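Local coordinates for protein arabinogalactan endo-1,4-beta-galactosidase (Ignisphaera aggregans, PDB 7OSK) that probably hydrolyses internal beta-1,4-galactosidic bonds in arabinogalactan, this piece being the calcium-binding glycosyl hydrolase family 53 catalytic domain of a longer protein, at residues I63-K68 and P360-K365; R116-A121 and A177-L182; N190-G195 and T207-L212; A215-V220 and S251-D256; D300-H305 and W356-G361. All coordinates share one frame; numbering follows the deposited sequence.

Contact 1 (I63-K68 and P360-K365); sequences IELGGK and PGAGWK
Gly361, which lies against Leu65, has its carbonyl O held by the indole N-H of Trp61, so one turn of the helix that carries Leu65 also grips the loop by a hydrogen bond. Beside that polar anchor the contact is the work of a single branch. Leu65 turns its CB toward the loop, and its CG sits anti to the carbonyl carbon (chi1 -61°), which sends the methyl CD1 over the backbone of residues 360-362. CD1 is 3.4 Å from Pro360 O and 3.5 Å from Gly361 C. It then reaches the methyl of Ala362, CD1 to CB 4.3 Å. A branched aliphatic side chain suits the place because it has to lie on peptide groups and a small methyl. Gly361 has phi 99°, at which a beta carbon would press on the carbonyl O before it, and that carbon would also point at Leu65. On the other segment the chain leaves its helix through a Schellman motif: Gly66 N bonds Ile63 O at 3.2 Å and Gly67 N reaches Ile62 O, with Gly66 taking the positive phi as C-prime residue. Helix 59-65, which follows the first barrel strand, thus packs its carboxyl end under the long loop after strand 346-352, where Ala362 also rests on Trp61 and Ile62 and Leu65 touches Tyr359.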
# COMPACT_ATOMS: atom_id res chain seq x y z
N ILE A 63 11.50 0.52 -14.41
CA ILE A 63 12.15 -0.48 -15.26
C ILE A 63 12.01 -0.12 -16.74
O ILE A 63 12.93 -0.35 -17.53
CB ILE A 63 11.57 -1.89 -15.01
CG1 ILE A 63 11.73 -2.27 -13.53
CG2 ILE A 63 12.27 -2.92 -15.89
CD1 ILE A 63 10.98 -3.53 -13.13
N GLU A 64 10.86 0.44 -17.11
CA GLU A 64 10.61 0.80 -18.49
C GLU A 64 11.53 1.93 -18.94
O GLU A 64 11.89 2.01 -20.12
CB GLU A 64 9.14 1.22 -18.68
CG GLU A 64 8.16 0.05 -18.59
CD GLU A 64 6.71 0.49 -18.69
OE1 GLU A 64 6.46 1.65 -19.06
OE2 GLU A 64 5.81 -0.34 -18.39
N LEU A 65 11.90 2.80 -18.01
CA LEU A 65 12.76 3.93 -18.32
C LEU A 65 14.24 3.53 -18.39
O LEU A 65 15.05 4.25 -18.98
CB LEU A 65 12.58 5.04 -17.28
CG LEU A 65 11.17 5.64 -17.15
CD1 LEU A 65 11.17 6.78 -16.15
CD2 LEU A 65 10.63 6.11 -18.50
N GLY A 66 14.57 2.39 -17.80
CA GLY A 66 15.93 1.88 -17.81
C GLY A 66 16.54 1.73 -16.43
O GLY A 66 17.74 1.52 -16.30
N GLY A 67 15.71 1.86 -15.40
CA GLY A 67 16.17 1.71 -14.03
C GLY A 67 16.55 0.28 -13.71
O GLY A 67 15.90 -0.66 -14.17
N LYS A 68 17.61 0.12 -12.91
CA LYS A 68 18.15 -1.19 -12.59
C LYS A 68 18.21 -1.43 -11.08
O LYS A 68 18.56 -0.53 -10.32
CB LYS A 68 19.55 -1.35 -13.18
CG LYS A 68 19.60 -1.28 -14.71
CD LYS A 68 21.04 -1.33 -15.21
CE LYS A 68 21.10 -1.33 -16.73
NZ LYS A 68 20.48 -2.54 -17.33
N PRO A 360 15.61 9.47 -13.39
CA PRO A 360 14.99 10.48 -14.26
C PRO A 360 13.69 9.99 -14.89
O PRO A 360 13.70 8.96 -15.58
CB PRO A 360 16.06 10.73 -15.32
CG PRO A 360 17.34 10.41 -14.65
CD PRO A 360 17.03 9.27 -13.73
N GLY A 361 12.60 10.70 -14.65
CA GLY A 361 11.31 10.37 -15.23
C GLY A 361 10.40 9.61 -14.28
O GLY A 361 9.20 9.50 -14.53
N ALA A 362 10.97 9.09 -13.20
CA ALA A 362 10.22 8.30 -12.23
C ALA A 362 9.96 9.09 -10.95
O ALA A 362 10.08 8.56 -9.84
CB ALA A 362 10.96 7.01 -11.91
N GLY A 363 9.60 10.36 -11.10
CA GLY A 363 9.27 11.19 -9.96
C GLY A 363 7.86 10.94 -9.47
O GLY A 363 7.17 10.06 -9.98
N TRP A 364 7.43 11.72 -8.49
CA TRP A 364 6.09 11.59 -7.93
C TRP A 364 5.06 12.22 -8.87
O TRP A 364 3.85 12.03 -8.70
CB TRP A 364 6.01 12.27 -6.56
CG TRP A 364 5.80 13.75 -6.66
CD1 TRP A 364 6.74 14.70 -6.94
CD2 TRP A 364 4.57 14.45 -6.48
NE1 TRP A 364 6.17 15.95 -6.94
CE2 TRP A 364 4.84 15.82 -6.66
CE3 TRP A 364 3.26 14.05 -6.18
CZ2 TRP A 364 3.85 16.79 -6.55
CZ3 TRP A 364 2.29 15.02 -6.07
CH2 TRP A 364 2.59 16.37 -6.26
N LYS A 365 5.55 12.97 -9.85
CA LYS A 365 4.71 13.72 -10.76
C LYS A 365 5.47 13.93 -12.05
O LYS A 365 6.70 13.98 -12.04
CB LYS A 365 4.31 15.06 -10.13
CG LYS A 365 3.31 15.88 -10.93
CD LYS A 365 2.96 17.17 -10.20
CE LYS A 365 1.93 17.98 -10.96
NZ LYS A 365 1.52 19.20 -10.21

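Contact 2 (R116-A121 and A177-L182); sequences RMTDFA and AEHNAL
The imidazole of His179 is met obliquely by the methyl CG2 of Thr118, while the ring of Tyr175, one turn earlier in the helix, stacks on it. Its ND1 bonds back to Tyr175 O, which, with the stack, probably limits the rotation of this exposed ring. Thr118 comes closest not to the ring itself but to the root of the side chain, CG2 to His179 CB at 3.8 Å, and the two side chains cross at about a right angle. The threonine divides its labour. Its CG2, anti to the backbone N, faces the neighbouring segment, while OG1 (chi1 -62°) turns back to donate a hydrogen bond to Leu114 O in its own helix. Ala181 fills the middle: its CB stands 3.6 Å from Thr118 O, 3.8 Å from Thr118 CG2 and 4.0 Å from Ala121 CB. Such small residues let the backbones come close, with 5.4 Å between the CA atoms of Ala121 and Ala181. The chain reaches this spot through a Schellman motif with Asn180 as C-prime residue at positive phi; Ala181 N bonds Met176 O, and the inner bond from Asn180 N to Ala177 O is weak. Helix 114-126 is thereby packed against the carboxyl end of helix 158-178, with Thr118 also on Met176, while Ala121 touches Leu93 of strand 90-95 beneath.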
# COMPACT_ATOMS: atom_id res chain seq x y z
N ARG A 116 -0.32 -1.76 -17.06
CA ARG A 116 1.05 -1.80 -16.54
C ARG A 116 1.12 -2.50 -15.19
O ARG A 116 2.08 -3.22 -14.90
CB ARG A 116 1.63 -0.39 -16.43
CG ARG A 116 2.86 -0.30 -15.53
CD ARG A 116 3.76 0.89 -15.87
NE ARG A 116 3.01 2.09 -16.25
CZ ARG A 116 3.00 2.63 -17.46
NH1 ARG A 116 3.70 2.10 -18.46
NH2 ARG A 116 2.28 3.72 -17.69
N MET A 117 0.11 -2.28 -14.35
CA MET A 117 0.08 -2.89 -13.02
C MET A 117 -0.20 -4.38 -13.09
O MET A 117 0.33 -5.16 -12.30
CB MET A 117 -0.97 -2.20 -12.15
CG MET A 117 -0.60 -0.79 -11.73
SD MET A 117 0.87 -0.72 -10.69
CE MET A 117 2.14 -0.35 -11.89
N THR A 118 -1.03 -4.78 -14.05
CA THR A 118 -1.41 -6.18 -14.19
C THR A 118 -0.23 -7.03 -14.68
O THR A 118 -0.09 -8.19 -14.30
CB THR A 118 -2.60 -6.35 -15.16
OG1 THR A 118 -3.74 -5.67 -14.63
CG2 THR A 118 -2.95 -7.82 -15.36
N ASP A 119 0.61 -6.44 -15.52
CA ASP A 119 1.75 -7.16 -16.07
C ASP A 119 2.75 -7.50 -14.97
O ASP A 119 3.39 -8.55 -15.01
CB ASP A 119 2.45 -6.35 -17.16
CG ASP A 119 3.72 -7.01 -17.66
OD1 ASP A 119 3.61 -7.96 -18.47
OD2 ASP A 119 4.81 -6.60 -17.23
N PHE A 120 2.89 -6.62 -13.99
CA PHE A 120 3.81 -6.84 -12.89
C PHE A 120 3.22 -7.85 -11.91
O PHE A 120 3.92 -8.75 -11.44
CB PHE A 120 4.13 -5.53 -12.17
CG PHE A 120 5.26 -5.64 -11.19
CD1 PHE A 120 6.57 -5.67 -11.63
CD2 PHE A 120 5.02 -5.72 -9.83
CE1 PHE A 120 7.62 -5.77 -10.74
CE2 PHE A 120 6.06 -5.83 -8.94
CZ PHE A 120 7.36 -5.85 -9.39
N ALA A 121 1.94 -7.69 -11.61
CA ALA A 121 1.24 -8.59 -10.70
C ALA A 121 1.24 -10.01 -11.25
O ALA A 121 1.28 -10.98 -10.49
CB ALA A 121 -0.18 -8.11 -10.46
N ALA A 177 -7.53 -11.49 -14.15
CA ALA A 177 -7.70 -12.94 -14.05
C ALA A 177 -7.19 -13.65 -15.30
O ALA A 177 -6.67 -14.76 -15.22
CB ALA A 177 -9.17 -13.28 -13.82
N GLU A 178 -7.33 -13.00 -16.45
CA GLU A 178 -6.98 -13.62 -17.73
C GLU A 178 -5.49 -13.53 -18.03
O GLU A 178 -4.94 -14.40 -18.71
CB GLU A 178 -7.78 -12.97 -18.86
CG GLU A 178 -9.26 -13.27 -18.77
CD GLU A 178 -9.54 -14.76 -18.79
OE1 GLU A 178 -8.89 -15.48 -19.58
OE2 GLU A 178 -10.41 -15.20 -18.01
N HIS A 179 -4.84 -12.50 -17.51
CA HIS A 179 -3.39 -12.39 -17.59
C HIS A 179 -2.75 -13.11 -16.41
O HIS A 179 -1.57 -12.92 -16.13
CB HIS A 179 -2.97 -10.92 -17.63
CG HIS A 179 -3.52 -10.17 -18.80
ND1 HIS A 179 -4.87 -9.93 -18.96
CD2 HIS A 179 -2.91 -9.60 -19.87
CE1 HIS A 179 -5.07 -9.25 -20.08
NE2 HIS A 179 -3.90 -9.04 -20.65
N ASN A 180 -3.54 -13.95 -15.74
CA ASN A 180 -3.08 -14.70 -14.58
C ASN A 180 -2.48 -13.77 -13.53
O ASN A 180 -1.33 -13.94 -13.12
CB ASN A 180 -2.08 -15.78 -14.98
CG ASN A 180 -2.71 -16.89 -15.80
OD1 ASN A 180 -2.31 -17.16 -16.93
ND2 ASN A 180 -3.71 -17.55 -15.22
N ALA A 181 -3.26 -12.78 -13.13
CA ALA A 181 -2.82 -11.80 -12.15
C ALA A 181 -3.96 -11.45 -11.19
O ALA A 181 -4.00 -10.34 -10.65
CB ALA A 181 -2.31 -10.55 -12.84
N LEU A 182 -4.88 -12.39 -11.00
CA LEU A 182 -5.96 -12.19 -10.05
C LEU A 182 -5.40 -11.96 -8.65
O LEU A 182 -4.67 -12.80 -8.14
CB LEU A 182 -6.90 -13.39 -10.05
CG LEU A 182 -8.19 -13.20 -9.24
CD1 LEU A 182 -9.12 -12.23 -9.95
CD2 LEU A 182 -8.88 -14.53 -8.99

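Contact 3 (N190-G195 and T207-L212); sequences NEINNG and TQFVGL
Ile192 to Gly195 form a type I beta turn in the loop that follows strand 185-188 of the eight-stranded beta/alpha (TIM) barrel, and facing it is the first part of helix 206-223. The turn is closed by a weak bond from Gly195 N to Ile192 O, whereas the helix is regular, with Leu212 N bonded to Gln208 O at 3.0 Å. The nearest CA atoms, those of Gly195 and Phe209, are 6.6 Å apart, and one aromatic ring spans the distance. Phe209 has its CG anti to the backbone N (chi1 173°), which extends the ring straight out of the helix to the turn. Glycine suits the turn's last position: phi is positive there, and with no side chain its CA can settle on the aromatic face. Ile192 comes in from another direction and touches the far end of the ring, CD1 to Phe209 CZ at 4.1 Å; its own backbone is tied to His232, and its side chain rests on Ile231 of the next strand. Around the same ring, Trp206 packs edge-to-face, and Phe244 of helix 238-250 also touches Phe209. An alanine at Phe209 would be too short to meet the turn, and a gap would probably open under Gly195, with Ile192 CD1 losing its aromatic partner. The central feature is a CH-pi contact: Gly195 CA sits 3.9 Å from the centroid of the Phe209 ring, 22° off its normal and displaced toward the CE1 and CZ atoms.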
# COMPACT_ATOMS: atom_id res chain seq x y z
N ASN A 190 -8.42 3.84 -1.36
CA ASN A 190 -7.19 4.03 -0.59
C ASN A 190 -7.37 5.05 0.52
O ASN A 190 -7.62 6.23 0.25
CB ASN A 190 -6.03 4.45 -1.49
CG ASN A 190 -4.68 4.34 -0.80
OD1 ASN A 190 -4.20 3.24 -0.53
ND2 ASN A 190 -4.07 5.48 -0.49
N GLU A 191 -7.21 4.60 1.76
CA GLU A 191 -7.39 5.44 2.93
C GLU A 191 -8.71 6.20 2.85
O GLU A 191 -8.74 7.42 2.74
CB GLU A 191 -6.21 6.40 3.07
CG GLU A 191 -4.87 5.70 3.26
CD GLU A 191 -3.71 6.66 3.40
OE1 GLU A 191 -3.94 7.88 3.44
OE2 GLU A 191 -2.56 6.18 3.47
N ILE A 192 -9.80 5.44 2.92
CA ILE A 192 -11.14 5.98 2.71
C ILE A 192 -11.76 6.50 4.01
O ILE A 192 -12.95 6.33 4.25
CB ILE A 192 -12.06 4.91 2.08
CG1 ILE A 192 -11.98 3.60 2.87
CG2 ILE A 192 -11.67 4.66 0.64
CD1 ILE A 192 -13.24 2.77 2.82
N ASN A 193 -10.93 7.13 4.84
CA ASN A 193 -11.39 7.70 6.11
C ASN A 193 -12.57 8.64 5.90
O ASN A 193 -13.62 8.49 6.53
CB ASN A 193 -10.24 8.44 6.80
CG ASN A 193 -9.06 7.55 7.11
OD1 ASN A 193 -8.68 6.69 6.30
ND2 ASN A 193 -8.46 7.74 8.28
N ASN A 194 -12.38 9.61 5.01
CA ASN A 194 -13.42 10.59 4.70
C ASN A 194 -14.20 10.16 3.48
O ASN A 194 -14.78 10.99 2.76
CB ASN A 194 -12.79 11.96 4.49
CG ASN A 194 -12.02 12.44 5.70
OD1 ASN A 194 -12.40 12.17 6.84
ND2 ASN A 194 -10.92 13.16 5.47
N GLY A 195 -14.23 8.85 3.24
CA GLY A 195 -14.90 8.30 2.08
C GLY A 195 -14.05 8.38 0.83
O GLY A 195 -12.86 8.69 0.90
N THR A 207 -24.91 7.15 3.29
CA THR A 207 -25.79 6.25 2.56
C THR A 207 -25.24 5.98 1.15
O THR A 207 -25.14 4.83 0.73
CB THR A 207 -27.21 6.82 2.45
OG1 THR A 207 -27.69 7.17 3.75
CG2 THR A 207 -28.16 5.81 1.81
N GLN A 208 -24.89 7.05 0.45
CA GLN A 208 -24.36 6.93 -0.90
C GLN A 208 -22.96 6.33 -0.87
O GLN A 208 -22.59 5.56 -1.75
CB GLN A 208 -24.34 8.30 -1.58
CG GLN A 208 -25.72 8.87 -1.83
CD GLN A 208 -25.70 10.09 -2.72
OE1 GLN A 208 -24.69 10.79 -2.82
NE2 GLN A 208 -26.83 10.36 -3.38
N PHE A 209 -22.20 6.71 0.15
CA PHE A 209 -20.87 6.17 0.38
C PHE A 209 -20.91 4.64 0.48
O PHE A 209 -20.09 3.95 -0.12
CB PHE A 209 -20.28 6.79 1.66
CG PHE A 209 -18.96 6.19 2.10
CD1 PHE A 209 -18.04 5.72 1.18
CD2 PHE A 209 -18.66 6.11 3.44
CE1 PHE A 209 -16.83 5.18 1.60
CE2 PHE A 209 -17.46 5.57 3.87
CZ PHE A 209 -16.55 5.11 2.95
N VAL A 210 -21.89 4.12 1.22
CA VAL A 210 -22.02 2.67 1.42
C VAL A 210 -22.52 1.98 0.15
O VAL A 210 -22.16 0.84 -0.12
CB VAL A 210 -22.98 2.35 2.58
CG1 VAL A 210 -23.31 0.86 2.63
CG2 VAL A 210 -22.37 2.80 3.90
N GLY A 211 -23.35 2.67 -0.61
CA GLY A 211 -23.84 2.13 -1.86
C GLY A 211 -22.71 1.90 -2.84
O GLY A 211 -22.65 0.86 -3.50
N LEU A 212 -21.81 2.88 -2.94
CA LEU A 212 -20.66 2.77 -3.83
C LEU A 212 -19.66 1.74 -3.32
O LEU A 212 -19.05 1.01 -4.09
CB LEU A 212 -19.98 4.13 -3.99
CG LEU A 212 -20.78 5.19 -4.75
CD1 LEU A 212 -20.08 6.54 -4.69
CD2 LEU A 212 -21.00 4.77 -6.20

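Contact 4 (A215-V220 and S251-D256); sequences AAISAV and SGVSFD
The connection from helix 238-250 into strand 257-261, one of the alpha-to-beta links at the amino ends of the barrel strands, brings Val253 and Ser254 up to Ile217 of the preceding barrel helix. Helix 238-250 ends in a Schellman motif at Gly252, whose phi of 92° would jam any beta carbon against the carbonyl O of Ser251; glycine is what the turn demands. From there the chain runs out extended, and Ile217 packs against its backbone. The isoleucine holds CG1 anti to the carbonyl carbon (chi1 -64°) and continues nearly straight, so that CD1 reaches furthest, to 3.5 Å from Ser254 O and 3.9 Å from Val253 CG1. Its other branch follows alongside: CG2 is 3.9 Å from Ser254 O and 4.2 Å from Ser254 OG. The valine side chain crosses that of Ile217 at about a right angle, branch to branch. Isoleucine suits the place because its two branches can both lie on the Ser254 peptide, while Val253 adds one methyl, CG1. The serine, nearer to solvent, lies at the border and also touches Lys221. The contact is purely van der Waals; the polar ties of the link lie beside it, where Lys214 NZ bonds Ser251 O and Asp256 OD2 accepts from Ile229 N. Phe255 turns the other way, onto Ile245, Leu248 and Ile249 of helix 238-250 and onto strand 228-234, so the link is wedged between that helix and helix 206-223, whose Ala215 and Ala219 pack on helix 158-178.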
# COMPACT_ATOMS: atom_id res chain seq x y z
N ALA A 215 -21.14 -1.61 -4.00
CA ALA A 215 -21.17 -1.85 -5.44
C ALA A 215 -19.85 -2.44 -5.94
O ALA A 215 -19.83 -3.37 -6.74
CB ALA A 215 -21.47 -0.57 -6.18
N ALA A 216 -18.74 -1.88 -5.45
CA ALA A 216 -17.42 -2.39 -5.80
C ALA A 216 -17.25 -3.80 -5.28
O ALA A 216 -16.75 -4.68 -5.98
CB ALA A 216 -16.35 -1.48 -5.25
N ILE A 217 -17.66 -4.03 -4.04
CA ILE A 217 -17.52 -5.34 -3.41
C ILE A 217 -18.33 -6.39 -4.17
O ILE A 217 -17.86 -7.50 -4.39
CB ILE A 217 -17.95 -5.31 -1.93
CG1 ILE A 217 -17.01 -4.39 -1.15
CG2 ILE A 217 -17.91 -6.70 -1.32
CD1 ILE A 217 -17.48 -4.08 0.25
N SER A 218 -19.55 -6.04 -4.57
CA SER A 218 -20.38 -6.96 -5.35
C SER A 218 -19.65 -7.37 -6.62
O SER A 218 -19.76 -8.52 -7.06
CB SER A 218 -21.72 -6.32 -5.71
OG SER A 218 -22.61 -6.36 -4.61
N ALA A 219 -18.89 -6.44 -7.20
CA ALA A 219 -18.16 -6.72 -8.42
C ALA A 219 -17.04 -7.73 -8.17
O ALA A 219 -16.88 -8.68 -8.93
CB ALA A 219 -17.58 -5.43 -9.00
N VAL A 220 -16.29 -7.53 -7.09
CA VAL A 220 -15.18 -8.41 -6.75
C VAL A 220 -15.64 -9.86 -6.57
O VAL A 220 -15.03 -10.79 -7.10
CB VAL A 220 -14.47 -7.96 -5.46
CG1 VAL A 220 -13.30 -8.90 -5.13
CG2 VAL A 220 -13.98 -6.53 -5.59
N SER A 251 -23.84 -1.05 8.45
CA SER A 251 -24.43 -0.65 7.17
C SER A 251 -24.52 -1.81 6.19
O SER A 251 -25.04 -1.65 5.08
CB SER A 251 -23.61 0.49 6.55
OG SER A 251 -23.69 1.67 7.33
N GLY A 252 -24.02 -2.97 6.59
CA GLY A 252 -24.09 -4.16 5.76
C GLY A 252 -22.88 -4.35 4.88
O GLY A 252 -22.83 -5.27 4.06
N VAL A 253 -21.89 -3.48 5.04
CA VAL A 253 -20.65 -3.59 4.26
C VAL A 253 -19.86 -4.80 4.73
O VAL A 253 -19.35 -4.83 5.86
CB VAL A 253 -19.79 -2.32 4.38
CG1 VAL A 253 -18.47 -2.48 3.62
CG2 VAL A 253 -20.54 -1.11 3.85
N SER A 254 -19.76 -5.80 3.87
CA SER A 254 -19.03 -7.02 4.18
C SER A 254 -17.59 -6.92 3.69
O SER A 254 -17.34 -6.70 2.50
CB SER A 254 -19.72 -8.24 3.56
OG SER A 254 -19.86 -8.09 2.16
N PHE A 255 -16.65 -7.09 4.61
CA PHE A 255 -15.23 -7.08 4.28
C PHE A 255 -14.49 -7.98 5.25
O PHE A 255 -15.03 -8.35 6.29
CB PHE A 255 -14.67 -5.66 4.32
CG PHE A 255 -14.76 -5.00 5.66
CD1 PHE A 255 -15.97 -4.51 6.12
CD2 PHE A 255 -13.64 -4.88 6.47
CE1 PHE A 255 -16.07 -3.91 7.36
CE2 PHE A 255 -13.73 -4.28 7.71
CZ PHE A 255 -14.94 -3.79 8.15
N ASP A 256 -13.24 -8.31 4.92
CA ASP A 256 -12.48 -9.29 5.68
C ASP A 256 -11.33 -8.66 6.45
O ASP A 256 -11.02 -9.08 7.57
CB ASP A 256 -11.94 -10.38 4.75
CG ASP A 256 -13.04 -11.04 3.93
OD1 ASP A 256 -13.79 -11.86 4.50
OD2 ASP A 256 -13.14 -10.74 2.72

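Contact 5 (D300-H305 and W356-G361); sequences DDSDGH and WIPYPG. With CA (calcium ion), chain C; HEZ (hexane-1,6-diol), chain F.
The hydroxymethyl of Ser302 stands across the CB-CG bond of the Pro358 ring, both its atoms nearer CG than CB. Ser302 OG comes nearest, 3.6 Å from Pro358 CG, and Ser302 CB follows at 3.9 Å from the same atom. A small serine and a rigid proline suit a shallow surface contact between two irregular loops. Asp303 comes less close, OD2 standing 4.3 Å from Pro358 CB. Its other oxygen is engaged in binding calcium: with CG placed between the backbone N and the carbonyl carbon (chi1 54°), OD1 is 2.5 Å from the calcium ion. OD1 also accepts from His305 N, which meets it 46° out of the carboxylate plane and closes an Asx turn. Asp301 reaches the ion from the same loop, OD1 to calcium 2.4 Å, with CG anti to its backbone N, and His305 gives its carbonyl O at 2.5 Å. Asn307, Asn370 and Glu373 complete the site. The ion would be expected to offset the charge of the clustered carboxylates and to hold this loop in shape. A hexane-1,6-diol, probably from the crystallisation liquor, bridges the segments: Gly361 N donates to its O1 at 3.2 Å in a nearly straight bond (173°), while its O6 bonds Asp303 O weakly. The contact joins the loops after barrel strands 287-293 and 346-352; Ile357 leans on Ile62 of helix 59-65, and Ser302 touches Phe380.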
# COMPACT_ATOMS: atom_id res chain seq x y z
N ASP A 300 19.76 12.19 3.56
CA ASP A 300 20.31 12.82 2.37
C ASP A 300 19.32 12.80 1.20
O ASP A 300 18.29 12.12 1.24
CB ASP A 300 21.61 12.12 1.96
CG ASP A 300 22.80 12.58 2.79
OD1 ASP A 300 22.59 13.08 3.92
OD2 ASP A 300 23.94 12.46 2.30
N ASP A 301 19.64 13.57 0.16
CA ASP A 301 18.83 13.65 -1.05
C ASP A 301 19.70 13.29 -2.26
O ASP A 301 20.92 13.48 -2.23
CB ASP A 301 18.23 15.05 -1.22
CG ASP A 301 17.24 15.12 -2.37
OD1 ASP A 301 16.09 14.67 -2.19
OD2 ASP A 301 17.60 15.64 -3.44
N SER A 302 19.06 12.78 -3.31
CA SER A 302 19.77 12.24 -4.47
C SER A 302 19.53 13.05 -5.75
O SER A 302 20.47 13.32 -6.50
CB SER A 302 19.34 10.79 -4.71
OG SER A 302 20.09 10.20 -5.75
N ASP A 303 18.27 13.43 -5.99
CA ASP A 303 17.87 14.02 -7.26
C ASP A 303 17.54 15.51 -7.18
O ASP A 303 17.02 16.09 -8.13
CB ASP A 303 16.67 13.25 -7.83
CG ASP A 303 15.51 13.17 -6.85
OD1 ASP A 303 15.52 13.86 -5.81
OD2 ASP A 303 14.57 12.39 -7.12
N GLY A 304 17.84 16.12 -6.04
CA GLY A 304 17.62 17.55 -5.87
C GLY A 304 16.18 17.91 -5.56
O GLY A 304 15.87 19.08 -5.33
N HIS A 305 15.30 16.92 -5.54
CA HIS A 305 13.90 17.13 -5.20
C HIS A 305 13.68 16.83 -3.72
O HIS A 305 13.77 15.67 -3.31
CB HIS A 305 12.99 16.24 -6.06
CG HIS A 305 11.53 16.44 -5.79
ND1 HIS A 305 10.75 17.32 -6.52
CD2 HIS A 305 10.71 15.90 -4.87
CE1 HIS A 305 9.52 17.30 -6.06
NE2 HIS A 305 9.46 16.44 -5.06
N TRP A 356 10.95 2.59 -4.78
CA TRP A 356 10.95 3.92 -5.37
C TRP A 356 12.35 4.54 -5.34
O TRP A 356 12.62 5.46 -4.56
CB TRP A 356 9.94 4.82 -4.65
CG TRP A 356 9.42 5.94 -5.50
CD1 TRP A 356 9.85 6.30 -6.75
CD2 TRP A 356 8.36 6.84 -5.17
NE1 TRP A 356 9.13 7.37 -7.21
CE2 TRP A 356 8.20 7.72 -6.26
CE3 TRP A 356 7.52 6.99 -4.06
CZ2 TRP A 356 7.25 8.74 -6.27
CZ3 TRP A 356 6.58 8.00 -4.07
CH2 TRP A 356 6.45 8.86 -5.17
N ILE A 357 13.23 4.02 -6.19
CA ILE A 357 14.59 4.53 -6.29
C ILE A 357 14.63 5.79 -7.15
O ILE A 357 13.74 6.00 -7.98
CB ILE A 357 15.54 3.46 -6.89
CG1 ILE A 357 15.07 3.04 -8.29
CG2 ILE A 357 15.59 2.24 -5.97
CD1 ILE A 357 16.14 2.33 -9.09
N PRO A 358 15.66 6.64 -6.96
CA PRO A 358 15.73 7.86 -7.77
C PRO A 358 16.11 7.56 -9.21
O PRO A 358 17.13 6.92 -9.45
CB PRO A 358 16.81 8.68 -7.07
CG PRO A 358 17.69 7.66 -6.45
CD PRO A 358 16.80 6.52 -6.04
N TYR A 359 15.29 8.02 -10.15
CA TYR A 359 15.57 7.83 -11.56
C TYR A 359 14.90 8.94 -12.38
O TYR A 359 13.77 9.31 -12.09
CB TYR A 359 15.09 6.46 -12.04
CG TYR A 359 15.80 5.98 -13.29
CD1 TYR A 359 16.97 5.24 -13.20
CD2 TYR A 359 15.31 6.28 -14.56
CE1 TYR A 359 17.63 4.81 -14.34
CE2 TYR A 359 15.96 5.84 -15.70
CZ TYR A 359 17.12 5.11 -15.58
OH TYR A 359 17.78 4.67 -16.71
N PRO A 360 15.61 9.47 -13.39
CA PRO A 360 14.99 10.48 -14.26
C PRO A 360 13.69 9.99 -14.89
O PRO A 360 13.70 8.96 -15.58
CB PRO A 360 16.06 10.73 -15.32
CG PRO A 360 17.34 10.41 -14.65
CD PRO A 360 17.03 9.27 -13.73
N GLY A 361 12.60 10.70 -14.65
CA GLY A 361 11.31 10.37 -15.23
C GLY A 361 10.40 9.61 -14.28
O GLY A 361 9.20 9.50 -14.53
CA CA C . 14.63 13.34 -3.53
O1 HEZ F . 13.07 13.24 -12.80
C1 HEZ F . 12.35 14.28 -13.41
C2 HEZ F . 13.20 15.54 -13.45
C3 HEZ F . 13.04 16.35 -12.17
C4 HEZ F . 14.22 16.10 -11.25
C5 HEZ F . 14.18 17.06 -10.08
C6 HEZ F . 15.23 18.14 -10.25
O6 HEZ F . 15.40 18.83 -9.04

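The five contacts belong to one TIM barrel. Contacts 1 and 5 share Pro360 and Gly361, their centres about 10 Å apart, and are joined by probable hydrogen bonds from Trp356 NE1 to Ala362 O, 3.0 Å, and between Gly66 O and Tyr359 OH, 3.2 Å. Calcium belongs to contact 5; the side chain of Ala362 in contact 1 lies about 11 Å from it. Contact 2 meets contact 1 through the salt bridge Glu64 OE1 to Arg116 NH1, 2.9 Å. Contacts 3 and 4 both use helix 206-223 and touch where Val210 CG1 lies 3.6 Å from Val253 CG2. Contacts 4 and 5, with centres about 39 Å apart, lie on opposite sides of the chain's centre.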